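Carboxyvinyl-carboxyphosphonate phosphorylmutase (Bacillus anthracis, PDB 4IQD) belongs to a TIM-barrel family of the phosphoenolpyruvate phosphomutase type and binds pyruvic acid at several separate sites. Local coordinates at residues M40-A45 / R86-P91; L53-A58 / E79-L84; Y227-F232 / V240-T245; E255-L260 / K268-N273. All coordinates share one frame; numbering follows the deposited sequence. Where two conformers were deposited one is given.

Contact 1: residues M40-A45 / R86-P91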
loop_
_atom_site.group_PDB
_atom_site.type_symbol
_atom_site.label_atom_id
_atom_site.label_comp_id
_atom_site.label_asym_id
_atom_site.label_seq_id
_atom_site.Cartn_x
_atom_site.Cartn_y
_atom_site.Cartn_z
HETATM N N MSE A 40 6.960 -0.195 -0.917
HETATM C CA MSE A 40 7.780 -0.574 0.233
HETATM C C MSE A 40 8.129 -2.057 0.199
HETATM O O MSE A 40 9.277 -2.431 0.432
HETATM C CB MSE A 40 7.111 -0.213 1.561
HETATM C CG MSE A 40 7.929 -0.620 2.786
HETATM SE SE MSE A 40 9.719 0.169 2.810
HETATM C CE MSE A 40 10.537 -0.912 4.194
ATOM N N ALA A 41 7.138 -2.896 -0.092
ATOM C CA ALA A 41 7.376 -4.325 -0.245
ATOM C C ALA A 41 8.364 -4.574 -1.380
ATOM O O ALA A 41 9.211 -5.460 -1.295
ATOM C CB ALA A 41 6.066 -5.064 -0.499
ATOM N N ALA A 42 8.256 -3.773 -2.435
ATOM C CA ALA A 42 9.156 -3.875 -3.576
ATOM C C ALA A 42 10.602 -3.586 -3.172
ATOM O O ALA A 42 11.528 -4.269 -3.605
ATOM C CB ALA A 42 8.711 -2.926 -4.675
ATOM N N LEU A 43 10.783 -2.574 -2.332
ATOM C CA LEU A 43 12.108 -2.187 -1.870
ATOM C C LEU A 43 12.734 -3.238 -0.959
ATOM O O LEU A 43 13.933 -3.497 -1.030
ATOM C CB LEU A 43 12.038 -0.839 -1.151
ATOM C CG LEU A 43 11.747 0.357 -2.061
ATOM C CD1 LEU A 43 11.315 1.576 -1.252
ATOM C CD2 LEU A 43 12.967 0.678 -2.912
ATOM N N VAL A 44 11.920 -3.840 -0.099
ATOM C CA VAL A 44 12.406 -4.870 0.812
ATOM C C VAL A 44 12.823 -6.125 0.054
ATOM O O VAL A 44 13.824 -6.759 0.388
ATOM C CB VAL A 44 11.348 -5.253 1.854
ATOM C CG1 VAL A 44 11.905 -6.285 2.809
ATOM C CG2 VAL A 44 10.901 -4.033 2.615
ATOM N N ALA A 45 12.051 -6.474 -0.968
ATOM C CA ALA A 45 12.352 -7.636 -1.788
ATOM C C ALA A 45 13.701 -7.477 -2.475
ATOM O O ALA A 45 14.537 -8.379 -2.431
ATOM C CB ALA A 45 11.255 -7.858 -2.816
ATOM N N ARG A 86 9.507 2.270 -10.588
ATOM C CA ARG A 86 10.058 3.557 -10.165
ATOM C C ARG A 86 10.902 3.416 -8.911
ATOM O O ARG A 86 11.830 4.189 -8.678
ATOM C CB ARG A 86 8.935 4.558 -9.873
ATOM C CG ARG A 86 8.248 5.162 -11.091
ATOM C CD ARG A 86 7.102 6.075 -10.654
ATOM N NE ARG A 86 6.549 6.862 -11.754
ATOM C CZ ARG A 86 5.623 7.807 -11.606
ATOM N NH1 ARG A 86 5.178 8.478 -12.660
ATOM N NH2 ARG A 86 5.141 8.086 -10.403
ATOM N N ALA A 87 10.572 2.420 -8.102
ATOM C CA ALA A 87 11.204 2.277 -6.806
ATOM C C ALA A 87 12.430 1.376 -6.816
ATOM O O ALA A 87 13.347 1.569 -6.025
ATOM C CB ALA A 87 10.191 1.773 -5.784
ATOM N N THR A 88 12.452 0.405 -7.724
ATOM C CA THR A 88 13.435 -0.668 -7.648
ATOM C C THR A 88 14.304 -0.809 -8.888
ATOM O O THR A 88 15.457 -1.236 -8.794
ATOM C CB THR A 88 12.740 -2.016 -7.413
ATOM O OG1 THR A 88 11.872 -2.298 -8.516
ATOM C CG2 THR A 88 11.922 -1.972 -6.134
ATOM N N ASP A 89 13.743 -0.460 -10.042
ATOM C CA ASP A 89 14.382 -0.701 -11.344
ATOM C C ASP A 89 14.549 -2.204 -11.601
ATOM O O ASP A 89 15.531 -2.643 -12.203
ATOM C CB ASP A 89 15.722 0.041 -11.474
ATOM C CG ASP A 89 16.211 0.124 -12.905
ATOM O OD1 ASP A 89 15.461 0.636 -13.761
ATOM O OD2 ASP A 89 17.344 -0.330 -13.173
ATOM N N LEU A 90 13.581 -2.983 -11.127
ATOM C CA LEU A 90 13.560 -4.425 -11.356
ATOM C C LEU A 90 12.486 -4.812 -12.361
ATOM O O LEU A 90 11.465 -4.135 -12.464
ATOM C CB LEU A 90 13.299 -5.175 -10.051
ATOM C CG LEU A 90 14.468 -5.333 -9.086
ATOM C CD1 LEU A 90 14.027 -6.155 -7.893
ATOM C CD2 LEU A 90 15.640 -5.982 -9.792
ATOM N N PRO A 91 12.714 -5.910 -13.100
ATOM C CA PRO A 91 11.688 -6.442 -13.996
ATOM C C PRO A 91 10.471 -6.855 -13.187
ATOM O O PRO A 91 10.606 -7.563 -12.192
ATOM C CB PRO A 91 12.352 -7.683 -14.597
ATOM C CG PRO A 91 13.814 -7.468 -14.415
ATOM C CD PRO A 91 13.946 -6.714 -13.137
#
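T88 and A42 meet where two helices on the outside of the TIM barrel, 39-48 and 74-88, come close enough for small side chains to touch backbone. T88 was modelled in two conformers, so what follows belongs to one of them. From CB its side chain forks. With chi1 at 62°, OG1 lies between the backbone N and the carbonyl carbon and turns back to its own chain. There it bonds to L84 O one helical turn earlier, and T88 OG1 accepts from L90 N at 3.2 Å, an ST turn just where D89, with positive phi, brings the helix to its end. The other branch, CG2, crosses to helix 39-48. T88 CG2 lies 3.7 Å from A42 CB. The same T88 CG2 is 3.4 Å from A42 O. Threonine suits the place because one branch satisfies polar groups at the helix end while the other is apolar. Alanine at 42 is short enough to let T88 in, and L53 of strand 53-55 touches both. L43, a larger residue, reaches A87 instead: its CG is anti to the carbonyl carbon (chi1 -70°), and L43 CD2 comes within 4.1 Å of A87 CB. The same methyl also sits against the helix backbone, with L43 CD2 3.3 Å from A87 O.

Contact 2: residues L53-A58 / E79-L84. With PYR (pyruvic acid), chain F; PYR (pyruvic acid), chain C.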
loop_
_atom_site.group_PDB
_atom_site.type_symbol
_atom_site.label_atom_id
_atom_site.label_comp_id
_atom_site.label_asym_id
_atom_site.label_seq_id
_atom_site.Cartn_x
_atom_site.Cartn_y
_atom_site.Cartn_z
ATOM N N LEU A 53 9.995 -8.978 -9.712
ATOM C CA LEU A 53 8.882 -8.771 -8.796
ATOM C C LEU A 53 7.572 -9.117 -9.469
ATOM O O LEU A 53 7.481 -9.127 -10.691
ATOM C CB LEU A 53 8.839 -7.322 -8.316
ATOM C CG LEU A 53 9.998 -6.834 -7.456
ATOM C CD1 LEU A 53 9.791 -5.376 -7.122
ATOM C CD2 LEU A 53 10.120 -7.663 -6.192
ATOM N N TYR A 54 6.557 -9.394 -8.659
ATOM C CA TYR A 54 5.255 -9.780 -9.172
ATOM C C TYR A 54 4.167 -8.879 -8.612
ATOM O O TYR A 54 4.128 -8.604 -7.417
ATOM C CB TYR A 54 4.967 -11.237 -8.807
ATOM C CG TYR A 54 3.703 -11.812 -9.405
ATOM C CD1 TYR A 54 3.613 -12.082 -10.765
ATOM C CD2 TYR A 54 2.608 -12.116 -8.606
ATOM C CE1 TYR A 54 2.462 -12.623 -11.315
ATOM C CE2 TYR A 54 1.457 -12.659 -9.148
ATOM C CZ TYR A 54 1.386 -12.908 -10.502
ATOM O OH TYR A 54 0.239 -13.447 -11.044
ATOM N N LEU A 55 3.289 -8.410 -9.486
ATOM C CA LEU A 55 2.116 -7.680 -9.046
ATOM C C LEU A 55 0.874 -8.522 -9.297
ATOM O O LEU A 55 0.453 -8.694 -10.439
ATOM C CB LEU A 55 2.006 -6.345 -9.773
ATOM C CG LEU A 55 0.869 -5.444 -9.297
ATOM C CD1 LEU A 55 1.041 -5.103 -7.825
ATOM C CD2 LEU A 55 0.795 -4.184 -10.141
ATOM N N SER A 56 0.302 -9.061 -8.227
ATOM C CA SER A 56 -0.872 -9.921 -8.341
ATOM C C SER A 56 -2.154 -9.127 -8.155
ATOM O O SER A 56 -2.218 -8.229 -7.318
ATOM C CB SER A 56 -0.813 -11.042 -7.308
ATOM O OG SER A 56 -1.835 -10.899 -6.338
ATOM N N GLY A 57 -3.175 -9.465 -8.933
ATOM C CA GLY A 57 -4.461 -8.803 -8.817
ATOM C C GLY A 57 -5.022 -9.003 -7.427
ATOM O O GLY A 57 -5.618 -8.098 -6.843
ATOM N N ALA A 58 -4.806 -10.200 -6.893
ATOM C CA ALA A 58 -5.287 -10.561 -5.568
ATOM C C ALA A 58 -4.751 -9.607 -4.512
ATOM O O ALA A 58 -5.519 -8.977 -3.786
ATOM C CB ALA A 58 -4.891 -11.988 -5.238
ATOM N N GLU A 79 -0.642 1.945 -12.732
ATOM C CA GLU A 79 -0.052 2.954 -11.854
ATOM C C GLU A 79 0.676 2.339 -10.664
ATOM O O GLU A 79 1.751 2.791 -10.288
ATOM C CB GLU A 79 -1.106 3.942 -11.361
ATOM C CG GLU A 79 -1.174 5.224 -12.165
ATOM C CD GLU A 79 -1.617 6.408 -11.328
ATOM O OE1 GLU A 79 -1.152 7.535 -11.602
ATOM O OE2 GLU A 79 -2.425 6.212 -10.394
ATOM N N ARG A 80 0.086 1.316 -10.059
ATOM C CA ARG A 80 0.755 0.626 -8.966
ATOM C C ARG A 80 2.007 -0.064 -9.495
ATOM O O ARG A 80 3.019 -0.145 -8.804
ATOM C CB ARG A 80 -0.183 -0.380 -8.296
ATOM C CG ARG A 80 0.407 -1.107 -7.090
ATOM C CD ARG A 80 0.868 -0.154 -5.987
ATOM N NE ARG A 80 -0.208 0.686 -5.463
ATOM C CZ ARG A 80 -1.038 0.327 -4.488
ATOM N NH1 ARG A 80 -0.931 -0.868 -3.926
ATOM N NH2 ARG A 80 -1.983 1.162 -4.078
ATOM N N ALA A 81 1.938 -0.544 -10.733
ATOM C CA ALA A 81 3.086 -1.180 -11.367
ATOM C C ALA A 81 4.181 -0.154 -11.602
ATOM O O ALA A 81 5.368 -0.466 -11.504
ATOM C CB ALA A 81 2.677 -1.834 -12.677
ATOM N N ARG A 82 3.769 1.070 -11.913
ATOM C CA ARG A 82 4.693 2.184 -12.063
ATOM C C ARG A 82 5.476 2.329 -10.775
ATOM O O ARG A 82 6.703 2.401 -10.791
ATOM C CB ARG A 82 3.925 3.476 -12.322
ATOM C CG ARG A 82 4.620 4.466 -13.225
ATOM C CD ARG A 82 3.892 4.536 -14.552
ATOM N NE ARG A 82 3.751 5.904 -15.038
ATOM C CZ ARG A 82 4.535 6.455 -15.957
ATOM N NH1 ARG A 82 5.521 5.752 -16.496
ATOM N NH2 ARG A 82 4.332 7.707 -16.340
ATOM N N ASP A 83 4.748 2.361 -9.663
ATOM C CA ASP A 83 5.334 2.499 -8.335
ATOM C C ASP A 83 6.440 1.486 -8.110
ATOM O O ASP A 83 7.483 1.807 -7.546
ATOM C CB ASP A 83 4.269 2.303 -7.259
ATOM C CG ASP A 83 3.230 3.399 -7.256
ATOM O OD1 ASP A 83 3.264 4.261 -8.161
ATOM O OD2 ASP A 83 2.373 3.389 -6.349
ATOM N N LEU A 84 6.202 0.262 -8.562
ATOM C CA LEU A 84 7.150 -0.821 -8.359
ATOM C C LEU A 84 8.449 -0.576 -9.111
ATOM O O LEU A 84 9.521 -0.602 -8.520
ATOM C CB LEU A 84 6.536 -2.164 -8.755
ATOM C CG LEU A 84 5.842 -2.936 -7.630
ATOM C CD1 LEU A 84 4.731 -2.124 -6.988
ATOM C CD2 LEU A 84 5.316 -4.274 -8.132
HETATM C C PYR F . -1.956 4.749 -5.980
HETATM O O PYR F . -2.669 5.665 -6.589
HETATM O OXT PYR F . -2.156 4.495 -4.710
HETATM C CA PYR F . -0.991 4.042 -6.688
HETATM O O3 PYR F . -0.669 2.827 -6.326
HETATM C CB PYR F . -0.319 4.678 -7.867
HETATM C C PYR C . -2.787 -14.494 -7.810
HETATM O O PYR C . -2.389 -13.714 -6.838
HETATM O OXT PYR C . -2.624 -14.106 -9.052
HETATM C CA PYR C . -3.387 -15.717 -7.507
HETATM O O3 PYR C . -3.883 -16.472 -8.455
HETATM C CB PYR C . -3.459 -16.183 -6.082
#
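L55 of strand 53-55 packs on R80, A81 and L84 of helix 74-88, the helix of a beta-alpha-beta crossover that returns to the parallel strand 92-95 of the barrel. Strand 53-55 and helix 79-84 run nearly antiparallel, at 163°, with their axes 9.7 Å apart, a gap that a branched leucine can fill. Because CG of L55 is anti to the backbone N (chi1 -175°), its two methyls spread over successive helix positions. L55 CD2 rests 3.9 Å from A81 CB, where alanine leaves room for it. L55 CD1 lies 4.1 Å from R80 CG, in the aliphatic part of the arginine, the two side chains crossing at about a right angle. L84 CD2 comes to 4.2 Å from L55 CB, nearer the root of the leucine.

Arginine suits position 80 because its methylenes can pack on L55 while the charged end leaves the contact. Bends at chi2 and chi3 carry the guanidinium to pyruvic acid (chain F), whose O3 lies at its edge near the group's plane; the NE to O3 bond is modelled doubtfully short, and those from NH2 are weak. NH1 is bonded to H37 O, and R80 of the second subunit also binds this ligand through NH2, placing the site between subunits. At the far end of the strand, S56 takes the N-cap position of helix 57-63. Its hydroxyl accepts from A59 N and donates to another pyruvic acid (chain C), with S56 OG 2.9 Å from the ligand's O.

Contact 3: residues Y227-F232 / V240-T245. With PYR (pyruvic acid), chain E.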
loop_
_atom_site.group_PDB
_atom_site.type_symbol
_atom_site.label_atom_id
_atom_site.label_comp_id
_atom_site.label_asym_id
_atom_site.label_seq_id
_atom_site.Cartn_x
_atom_site.Cartn_y
_atom_site.Cartn_z
ATOM N N TYR A 227 6.556 -26.927 -2.074
ATOM C CA TYR A 227 7.837 -27.323 -2.615
ATOM C C TYR A 227 8.794 -26.152 -2.532
ATOM O O TYR A 227 8.379 -24.998 -2.597
ATOM C CB TYR A 227 7.698 -27.738 -4.075
ATOM C CG TYR A 227 6.928 -29.012 -4.293
ATOM C CD1 TYR A 227 5.670 -28.991 -4.871
ATOM C CD2 TYR A 227 7.464 -30.238 -3.928
ATOM C CE1 TYR A 227 4.964 -30.157 -5.082
ATOM C CE2 TYR A 227 6.767 -31.407 -4.132
ATOM C CZ TYR A 227 5.516 -31.363 -4.709
ATOM O OH TYR A 227 4.814 -32.528 -4.916
ATOM N N SER A 228 10.079 -26.444 -2.393
ATOM C CA SER A 228 11.081 -25.393 -2.442
ATOM C C SER A 228 11.285 -24.993 -3.898
ATOM O O SER A 228 10.794 -25.668 -4.803
ATOM C CB SER A 228 12.396 -25.860 -1.812
ATOM O OG SER A 228 12.968 -26.932 -2.540
ATOM N N ALA A 229 11.996 -23.895 -4.121
ATOM C CA ALA A 229 12.290 -23.449 -5.478
ATOM C C ALA A 229 13.211 -24.449 -6.172
ATOM O O ALA A 229 13.084 -24.702 -7.368
ATOM C CB ALA A 229 12.914 -22.071 -5.459
ATOM N N GLU A 230 14.137 -25.014 -5.402
ATOM C CA GLU A 230 15.037 -26.048 -5.898
ATOM C C GLU A 230 14.226 -27.255 -6.339
ATOM O O GLU A 230 14.516 -27.870 -7.364
ATOM C CB GLU A 230 16.035 -26.453 -4.808
ATOM C CG GLU A 230 16.910 -27.652 -5.152
ATOM C CD GLU A 230 18.071 -27.298 -6.064
ATOM O OE1 GLU A 230 18.347 -26.091 -6.242
ATOM O OE2 GLU A 230 18.709 -28.231 -6.599
ATOM N N GLU A 231 13.201 -27.583 -5.563
ATOM C CA GLU A 231 12.314 -28.678 -5.921
ATOM C C GLU A 231 11.610 -28.402 -7.246
ATOM O O GLU A 231 11.725 -29.194 -8.167
ATOM C CB GLU A 231 11.326 -28.980 -4.790
ATOM C CG GLU A 231 11.921 -29.887 -3.716
ATOM C CD GLU A 231 11.157 -29.850 -2.408
ATOM O OE1 GLU A 231 11.252 -30.821 -1.631
ATOM O OE2 GLU A 231 10.470 -28.845 -2.148
ATOM N N PHE A 232 10.929 -27.265 -7.357
ATOM C CA PHE A 232 10.293 -26.872 -8.616
ATOM C C PHE A 232 11.248 -26.911 -9.801
ATOM O O PHE A 232 10.855 -27.264 -10.912
ATOM C CB PHE A 232 9.722 -25.461 -8.517
ATOM C CG PHE A 232 8.493 -25.365 -7.675
ATOM C CD1 PHE A 232 8.513 -24.658 -6.491
ATOM C CD2 PHE A 232 7.318 -25.977 -8.070
ATOM C CE1 PHE A 232 7.392 -24.568 -5.717
ATOM C CE2 PHE A 232 6.184 -25.885 -7.297
ATOM C CZ PHE A 232 6.220 -25.178 -6.117
ATOM N N VAL A 240 9.244 -19.096 -10.293
ATOM C CA VAL A 240 8.213 -19.356 -9.302
ATOM C C VAL A 240 7.787 -18.072 -8.605
ATOM O O VAL A 240 8.622 -17.262 -8.206
ATOM C CB VAL A 240 8.670 -20.405 -8.264
ATOM C CG1 VAL A 240 10.062 -20.087 -7.758
ATOM C CG2 VAL A 240 7.680 -20.499 -7.115
ATOM N N ILE A 241 6.478 -17.890 -8.472
ATOM C CA ILE A 241 5.935 -16.690 -7.855
ATOM C C ILE A 241 5.407 -16.938 -6.443
ATOM O O ILE A 241 4.909 -18.019 -6.127
ATOM C CB ILE A 241 4.811 -16.077 -8.711
ATOM C CG1 ILE A 241 3.680 -17.083 -8.898
ATOM C CG2 ILE A 241 5.350 -15.633 -10.063
ATOM C CD1 ILE A 241 2.514 -16.539 -9.681
ATOM N N TYR A 242 5.535 -15.917 -5.604
ATOM C CA TYR A 242 4.976 -15.914 -4.260
ATOM C C TYR A 242 4.089 -14.675 -4.178
ATOM O O TYR A 242 4.471 -13.664 -3.591
ATOM C CB TYR A 242 6.098 -15.874 -3.216
ATOM C CG TYR A 242 7.147 -16.954 -3.411
ATOM C CD1 TYR A 242 7.070 -18.159 -2.725
ATOM C CD2 TYR A 242 8.208 -16.770 -4.290
ATOM C CE1 TYR A 242 8.020 -19.150 -2.906
ATOM C CE2 TYR A 242 9.161 -17.757 -4.479
ATOM C CZ TYR A 242 9.061 -18.942 -3.784
ATOM O OH TYR A 242 10.007 -19.923 -3.968
ATOM N N PRO A 243 2.894 -14.760 -4.785
ATOM C CA PRO A 243 2.066 -13.621 -5.201
ATOM C C PRO A 243 1.494 -12.765 -4.082
ATOM O O PRO A 243 1.494 -11.539 -4.199
ATOM C CB PRO A 243 0.905 -14.289 -5.954
ATOM C CG PRO A 243 1.361 -15.666 -6.251
ATOM C CD PRO A 243 2.256 -16.040 -5.126
ATOM N N VAL A 244 0.992 -13.392 -3.028
ATOM C CA VAL A 244 0.171 -12.671 -2.062
ATOM C C VAL A 244 0.816 -12.622 -0.678
ATOM O O VAL A 244 0.301 -11.990 0.245
ATOM C CB VAL A 244 -1.224 -13.313 -1.978
ATOM C CG1 VAL A 244 -2.215 -12.380 -1.308
ATOM C CG2 VAL A 244 -1.713 -13.660 -3.370
ATOM N N THR A 245 1.963 -13.277 -0.558
ATOM C CA THR A 245 2.653 -13.423 0.712
ATOM C C THR A 245 2.885 -12.088 1.416
ATOM O O THR A 245 2.677 -11.978 2.620
ATOM C CB THR A 245 4.011 -14.111 0.512
ATOM O OG1 THR A 245 3.869 -15.187 -0.421
ATOM C CG2 THR A 245 4.531 -14.645 1.826
HETATM C C PYR E . 7.526 -31.273 0.154
HETATM O O PYR E . 6.761 -30.502 -0.578
HETATM O OXT PYR E . 8.213 -32.235 -0.414
HETATM C CA PYR E . 7.592 -31.085 1.531
HETATM O O3 PYR E . 8.075 -32.028 2.297
HETATM C CB PYR E . 7.136 -29.800 2.150
HETATM O O HOH W 1 8.877 -22.229 -3.153
#
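A229, at the start of helix 229-234, and V240, in strand 239-242, have CA atoms 6.9 Å apart, the closest CA pair across the contact. The helix opens with a capping box: S228 at the N-cap accepts from E231 N through OG at 3.1 Å, while the E231 carboxylate turns back to S228 N in a bond modelled doubtfully short. Serine and glutamate suit these places because each can reach a backbone N-H that the first turn leaves without a helical partner. Y227 and E231 also line a pyruvic acid site (chain E), with Y227 CD2 3.4 Å from the ligand's O. Across the contact the packing is apolar. A229 CB stands 4.2 Å from V240 CG1, and alanine's small size also lets Y242 OH come within 3.9 Å of that same A229 CB. V240, beta-branched as suits a strand, uses its second methyl as well: V240 CG2, anti to the backbone N, approaches F232 CD1 at 4.3 Å. Y227 CB lies over one face of the F232 ring, 3.5 Å above the plane and offset toward the rim. A water at that ring's edge, in its plane, is 2.7 Å from Y242 OH, which also bonds Q32 NE2. The contact thus joins helix and second strand of the beta-alpha-beta unit 215-217, 229-234, 239-242: F232 reaches on to A216 of the first strand, and strand 239-242 lies between strands 31-34 and 215-217.

Contact 4: residues E255-L260 / K268-N273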
loop_
_atom_site.group_PDB
_atom_site.type_symbol
_atom_site.label_atom_id
_atom_site.label_comp_id
_atom_site.label_asym_id
_atom_site.label_seq_id
_atom_site.Cartn_x
_atom_site.Cartn_y
_atom_site.Cartn_z
ATOM N N GLU A 255 -2.989 -6.615 12.600
ATOM C CA GLU A 255 -3.859 -7.257 13.577
ATOM C C GLU A 255 -3.218 -7.362 14.954
ATOM O O GLU A 255 -3.830 -7.014 15.960
ATOM C CB GLU A 255 -4.248 -8.650 13.065
ATOM C CG GLU A 255 -5.232 -9.422 13.928
ATOM C CD GLU A 255 -5.569 -10.789 13.342
ATOM O OE1 GLU A 255 -5.258 -11.030 12.153
ATOM O OE2 GLU A 255 -6.143 -11.628 14.069
ATOM N N ASN A 256 -1.977 -7.832 14.987
ATOM C CA ASN A 256 -1.257 -8.018 16.239
ATOM C C ASN A 256 -0.901 -6.715 16.939
ATOM O O ASN A 256 -0.957 -6.624 18.164
ATOM C CB ASN A 256 0.014 -8.836 16.002
ATOM C CG ASN A 256 -0.277 -10.298 15.736
ATOM O OD1 ASN A 256 -1.233 -10.858 16.270
ATOM N ND2 ASN A 256 0.546 -10.925 14.907
ATOM N N VAL A 257 -0.523 -5.708 16.165
ATOM C CA VAL A 257 -0.078 -4.462 16.765
ATOM C C VAL A 257 -1.265 -3.573 17.127
ATOM O O VAL A 257 -1.218 -2.828 18.103
ATOM C CB VAL A 257 0.949 -3.721 15.875
ATOM C CG1 VAL A 257 0.278 -3.089 14.670
ATOM C CG2 VAL A 257 1.697 -2.676 16.682
ATOM N N PHE A 258 -2.341 -3.677 16.353
ATOM C CA PHE A 258 -3.562 -2.937 16.646
ATOM C C PHE A 258 -4.247 -3.511 17.872
ATOM O O PHE A 258 -4.742 -2.773 18.724
ATOM C CB PHE A 258 -4.515 -2.994 15.458
ATOM C CG PHE A 258 -4.057 -2.195 14.282
ATOM C CD1 PHE A 258 -3.161 -1.155 14.444
ATOM C CD2 PHE A 258 -4.525 -2.477 13.013
ATOM C CE1 PHE A 258 -2.739 -0.413 13.363
ATOM C CE2 PHE A 258 -4.105 -1.738 11.925
ATOM C CZ PHE A 258 -3.210 -0.704 12.102
ATOM N N THR A 259 -4.284 -4.837 17.942
ATOM C CA THR A 259 -4.799 -5.531 19.109
ATOM C C THR A 259 -4.055 -5.042 20.341
ATOM O O THR A 259 -4.660 -4.731 21.364
ATOM C CB THR A 259 -4.604 -7.051 18.977
ATOM O OG1 THR A 259 -5.269 -7.518 17.797
ATOM C CG2 THR A 259 -5.165 -7.774 20.181
ATOM N N LEU A 260 -2.736 -4.956 20.214
ATOM C CA LEU A 260 -1.867 -4.561 21.309
ATOM C C LEU A 260 -2.153 -3.143 21.781
ATOM O O LEU A 260 -2.279 -2.899 22.980
ATOM C CB LEU A 260 -0.407 -4.682 20.878
ATOM C CG LEU A 260 0.662 -4.517 21.955
ATOM C CD1 LEU A 260 0.478 -5.534 23.067
ATOM C CD2 LEU A 260 2.031 -4.663 21.324
ATOM N N LYS A 268 4.221 -0.564 23.029
ATOM C CA LYS A 268 5.416 -0.970 23.782
ATOM C C LYS A 268 6.035 -2.319 23.432
ATOM O O LYS A 268 7.243 -2.433 23.229
ATOM C CB LYS A 268 5.041 -1.036 25.263
ATOM C CG LYS A 268 5.623 0.033 26.149
ATOM C CD LYS A 268 4.971 -0.040 27.519
ATOM C CE LYS A 268 5.935 0.328 28.620
ATOM N NZ LYS A 268 5.273 0.352 29.952
ATOM N N ASP A 269 5.193 -3.341 23.378
ATOM C CA ASP A 269 5.676 -4.710 23.316
ATOM C C ASP A 269 5.974 -5.183 21.897
ATOM O O ASP A 269 6.479 -6.288 21.701
ATOM C CB ASP A 269 4.675 -5.650 23.994
ATOM C CG ASP A 269 4.374 -5.245 25.426
ATOM O OD1 ASP A 269 5.254 -4.637 26.077
ATOM O OD2 ASP A 269 3.259 -5.536 25.904
ATOM N N ALA A 270 5.669 -4.346 20.913
ATOM C CA ALA A 270 5.838 -4.738 19.518
ATOM C C ALA A 270 6.977 -3.987 18.838
ATOM O O ALA A 270 7.110 -4.027 17.618
ATOM C CB ALA A 270 4.541 -4.542 18.753
ATOM N N LEU A 271 7.799 -3.313 19.634
ATOM C CA LEU A 271 8.900 -2.520 19.103
ATOM C C LEU A 271 9.887 -3.375 18.318
ATOM O O LEU A 271 10.472 -2.916 17.341
ATOM C CB LEU A 271 9.636 -1.800 20.238
ATOM C CG LEU A 271 9.251 -0.367 20.614
ATOM C CD1 LEU A 271 7.756 -0.196 20.737
ATOM C CD2 LEU A 271 9.931 0.008 21.918
ATOM N N SER A 272 10.071 -4.619 18.748
ATOM C CA SER A 272 11.025 -5.515 18.104
ATOM C C SER A 272 10.505 -6.026 16.766
ATOM O O SER A 272 11.273 -6.499 15.926
ATOM C CB SER A 272 11.361 -6.687 19.025
ATOM O OG SER A 272 11.926 -6.226 20.239
ATOM N N ASN A 273 9.194 -5.932 16.578
ATOM C CA ASN A 273 8.560 -6.374 15.346
ATOM C C ASN A 273 8.486 -5.246 14.331
ATOM O O ASN A 273 7.638 -5.253 13.441
ATOM C CB ASN A 273 7.152 -6.891 15.635
ATOM C CG ASN A 273 7.156 -8.154 16.469
ATOM O OD1 ASN A 273 8.005 -9.025 16.289
ATOM N ND2 ASN A 273 6.205 -8.260 17.390
#
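L260 and A270 form the tight part of this contact. With CG anti to the backbone N (chi1 -171°), L260 reaches out from its helix and sets CD2 3.6 Å from A270 CB and 3.7 Å from A270 N. V257, one turn earlier, adds its CG2 at 4.0 Å from the same A270 CB. Alanine suits the spot, since a single methyl between two branched side chains lets the backbone of 268-273 come close. Helix 245-264 follows the last strand of the barrel and runs well away from the middle of the fold, the centre of this contact being about 30 Å from the centre of the chain; after it the chain turns back and lays 268-273 along its side. V257 and F258 also pack against T245 and A41 of the second subunit, respectively, so the helix is shared with the dimer interface. Toward solvent the fit slackens. D269 crosses L260 at about a right angle: D269 CB lies 3.9 Å from L260 CD2, and D269 OD2 is 4.0 Å from L260 CD1. An acidic residue fits this exposed rim because its methylene can cover the leucine where the carboxylate has access to water. K268 leads its amine away from the helix altogether, and its side chain packs on Y226 of the second subunit.

From the N terminus, the chain passes through helix 39-48, then strand 53-55, and reaches helix 74-88. Contact 1 closes this loop between the two helices, and contact 2 is nested inside it, joining the intervening strand to the same helix 74-88. The pair touch through L53, which touches both A42 and T88. Contact 3 comes later, in series, closing a short loop within the last beta-alpha-beta unit; it meets contact 2 where Y54 packs on P243 and I241. Strand 239-242 then leads into helix 245-264, whose outer part contact 4 ties to the following segment, touching none of the others. All four also reach the second subunit.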